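Local coordinates for putative methyltransferase protein (Bacteroides fragilis, PDB 5BP9) that binds S-adenosyl-L-homocysteine and is probably an S-adenosylmethionine-dependent methyltransferase, at residues M199-L204 against L244-Q249. Residues are numbered along the deposited sequence; the frame is centred on the assembly and turned at random.
Sequences MDSSDL and LYIDFQ
Tyr-245 meets Leu-204 through one face of its ring: CD1 of Leu-204 sits over that face, 3.9 Å from the ring centroid, a CH-pi contact displaced toward the rim, where CG of Tyr-245 is 3.5 Å from that methyl. CB of Ser-202 approaches the same ring at its edge, near CD2, while Ile-227 and Phe-229 of strand 226-233 also pack on the tyrosine. At Ile-246 the backbone takes over: its N donates to OG of Ser-201 over 2.9 Å, nearly straight at 165°. With chi1 at -163°, the serine hydroxyl stands anti to its own N and reaches across to that amide; Ser-171 and Asn-169 also hydrogen-bond OG, which thus ties three chain segments together at a buried point. The seven-stranded mixed sheet, with antiparallel 272-279 beside parallel 195-202, has the Rossmann-like strand order of class I methyltransferases; here the C-terminal end of 195-202 meets the chain running from the four-stranded antiparallel sheet into helix 248-257. Asp-247, the N-cap of that helix, caps a backbone N of its first turn with its side chain and lies alongside Asp-203, both side chains pointing the same way, with CB of Asp-247 3.4 Å from CG of Asp-203. Their carboxylate planes are 39° apart and the OD1 atoms 4.6 Å from each other; among other partners, a tyrosine hydroxyl bonds OD1 of each, Tyr-224 for Asp-203 and Tyr-223 for Asp-247, which probably eases the like charges. Further on, OE1 of Gln-249 shares a water with OD2 of Asp-203, the water donating to both.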
# COMPACT_ATOMS: atom_id res chain seq x y z
N MSE A 199 -6.75 2.91 -5.75
CA MSE A 199 -5.27 2.91 -5.62
C MSE A 199 -4.73 4.27 -5.87
O MSE A 199 -5.08 4.89 -6.86
CB MSE A 199 -4.68 1.94 -6.67
CG MSE A 199 -3.14 1.89 -6.68
SE MSE A 199 -2.46 0.89 -8.24
CE MSE A 199 -2.75 -0.71 -7.20
N ASP A 200 -3.84 4.73 -5.00
CA ASP A 200 -3.12 5.97 -5.25
C ASP A 200 -1.67 5.67 -5.64
O ASP A 200 -1.10 4.66 -5.25
CB ASP A 200 -3.17 6.89 -4.04
CG ASP A 200 -2.26 6.43 -2.93
OD1 ASP A 200 -2.35 5.27 -2.52
OD2 ASP A 200 -1.38 7.17 -2.51
N SER A 201 -1.12 6.55 -6.45
CA SER A 201 0.32 6.53 -6.74
C SER A 201 0.78 7.92 -7.16
O SER A 201 0.08 8.91 -6.98
CB SER A 201 0.62 5.47 -7.82
OG SER A 201 2.02 5.16 -7.83
N SER A 202 1.97 7.97 -7.75
CA SER A 202 2.65 9.22 -8.11
C SER A 202 3.42 9.01 -9.40
O SER A 202 3.96 7.92 -9.61
CB SER A 202 3.65 9.65 -7.02
OG SER A 202 3.01 10.06 -5.85
N ASP A 203 3.48 10.04 -10.25
CA ASP A 203 4.42 10.07 -11.38
C ASP A 203 5.73 10.68 -10.92
O ASP A 203 5.81 11.88 -10.69
CB ASP A 203 3.84 10.89 -12.56
CG ASP A 203 4.68 10.78 -13.80
OD1 ASP A 203 5.77 10.13 -13.73
OD2 ASP A 203 4.23 11.33 -14.85
N LEU A 204 6.76 9.85 -10.77
CA LEU A 204 8.07 10.33 -10.29
C LEU A 204 8.99 10.89 -11.36
O LEU A 204 10.13 11.18 -11.06
CB LEU A 204 8.84 9.21 -9.54
CG LEU A 204 8.15 8.64 -8.29
CD1 LEU A 204 9.17 7.76 -7.57
CD2 LEU A 204 7.57 9.72 -7.38
N LEU A 244 6.99 -0.02 -6.23
CA LEU A 244 6.59 0.58 -7.50
C LEU A 244 5.80 1.86 -7.31
O LEU A 244 4.77 1.88 -6.61
CB LEU A 244 5.73 -0.40 -8.28
CG LEU A 244 5.19 0.07 -9.65
CD1 LEU A 244 6.30 0.27 -10.67
CD2 LEU A 244 4.16 -0.93 -10.15
N TYR A 245 6.26 2.93 -7.95
CA TYR A 245 5.45 4.12 -8.22
C TYR A 245 5.08 4.07 -9.69
O TYR A 245 5.88 3.64 -10.50
CB TYR A 245 6.25 5.41 -7.93
CG TYR A 245 6.63 5.57 -6.48
CD1 TYR A 245 7.71 4.86 -5.96
CD2 TYR A 245 5.94 6.41 -5.65
CE1 TYR A 245 8.06 4.96 -4.63
CE2 TYR A 245 6.28 6.53 -4.30
CZ TYR A 245 7.35 5.81 -3.80
OH TYR A 245 7.70 5.91 -2.46
N ILE A 246 3.86 4.46 -10.02
CA ILE A 246 3.41 4.31 -11.40
C ILE A 246 2.55 5.51 -11.78
O ILE A 246 1.63 5.92 -11.04
CB ILE A 246 2.69 2.96 -11.60
CG1 ILE A 246 2.40 2.69 -13.08
CG2 ILE A 246 1.41 2.87 -10.77
CD1 ILE A 246 1.95 1.27 -13.36
N ASP A 247 2.88 6.11 -12.91
CA ASP A 247 2.05 7.21 -13.46
C ASP A 247 0.75 6.67 -14.02
O ASP A 247 0.66 5.48 -14.38
CB ASP A 247 2.85 7.99 -14.53
CG ASP A 247 3.04 7.20 -15.79
OD1 ASP A 247 4.02 6.47 -15.89
OD2 ASP A 247 2.17 7.27 -16.67
N PHE A 248 -0.27 7.54 -14.11
CA PHE A 248 -1.60 7.07 -14.50
C PHE A 248 -1.64 6.43 -15.91
O PHE A 248 -2.33 5.42 -16.11
CB PHE A 248 -2.67 8.19 -14.43
CG PHE A 248 -4.04 7.71 -14.84
CD1 PHE A 248 -4.81 6.96 -13.96
CD2 PHE A 248 -4.50 7.89 -16.13
CE1 PHE A 248 -6.04 6.47 -14.34
CE2 PHE A 248 -5.73 7.39 -16.52
CZ PHE A 248 -6.50 6.68 -15.63
N GLN A 249 -0.91 7.00 -16.88
CA GLN A 249 -0.97 6.44 -18.23
C GLN A 249 -0.36 5.04 -18.26
O GLN A 249 -0.88 4.13 -18.94
CB GLN A 249 -0.32 7.32 -19.29
CG GLN A 249 -1.06 8.62 -19.54
CD GLN A 249 -0.92 9.59 -18.38
OE1 GLN A 249 0.18 9.81 -17.89
NE2 GLN A 249 -2.03 10.12 -17.90
O HOH W 1 1.48 11.31 -15.82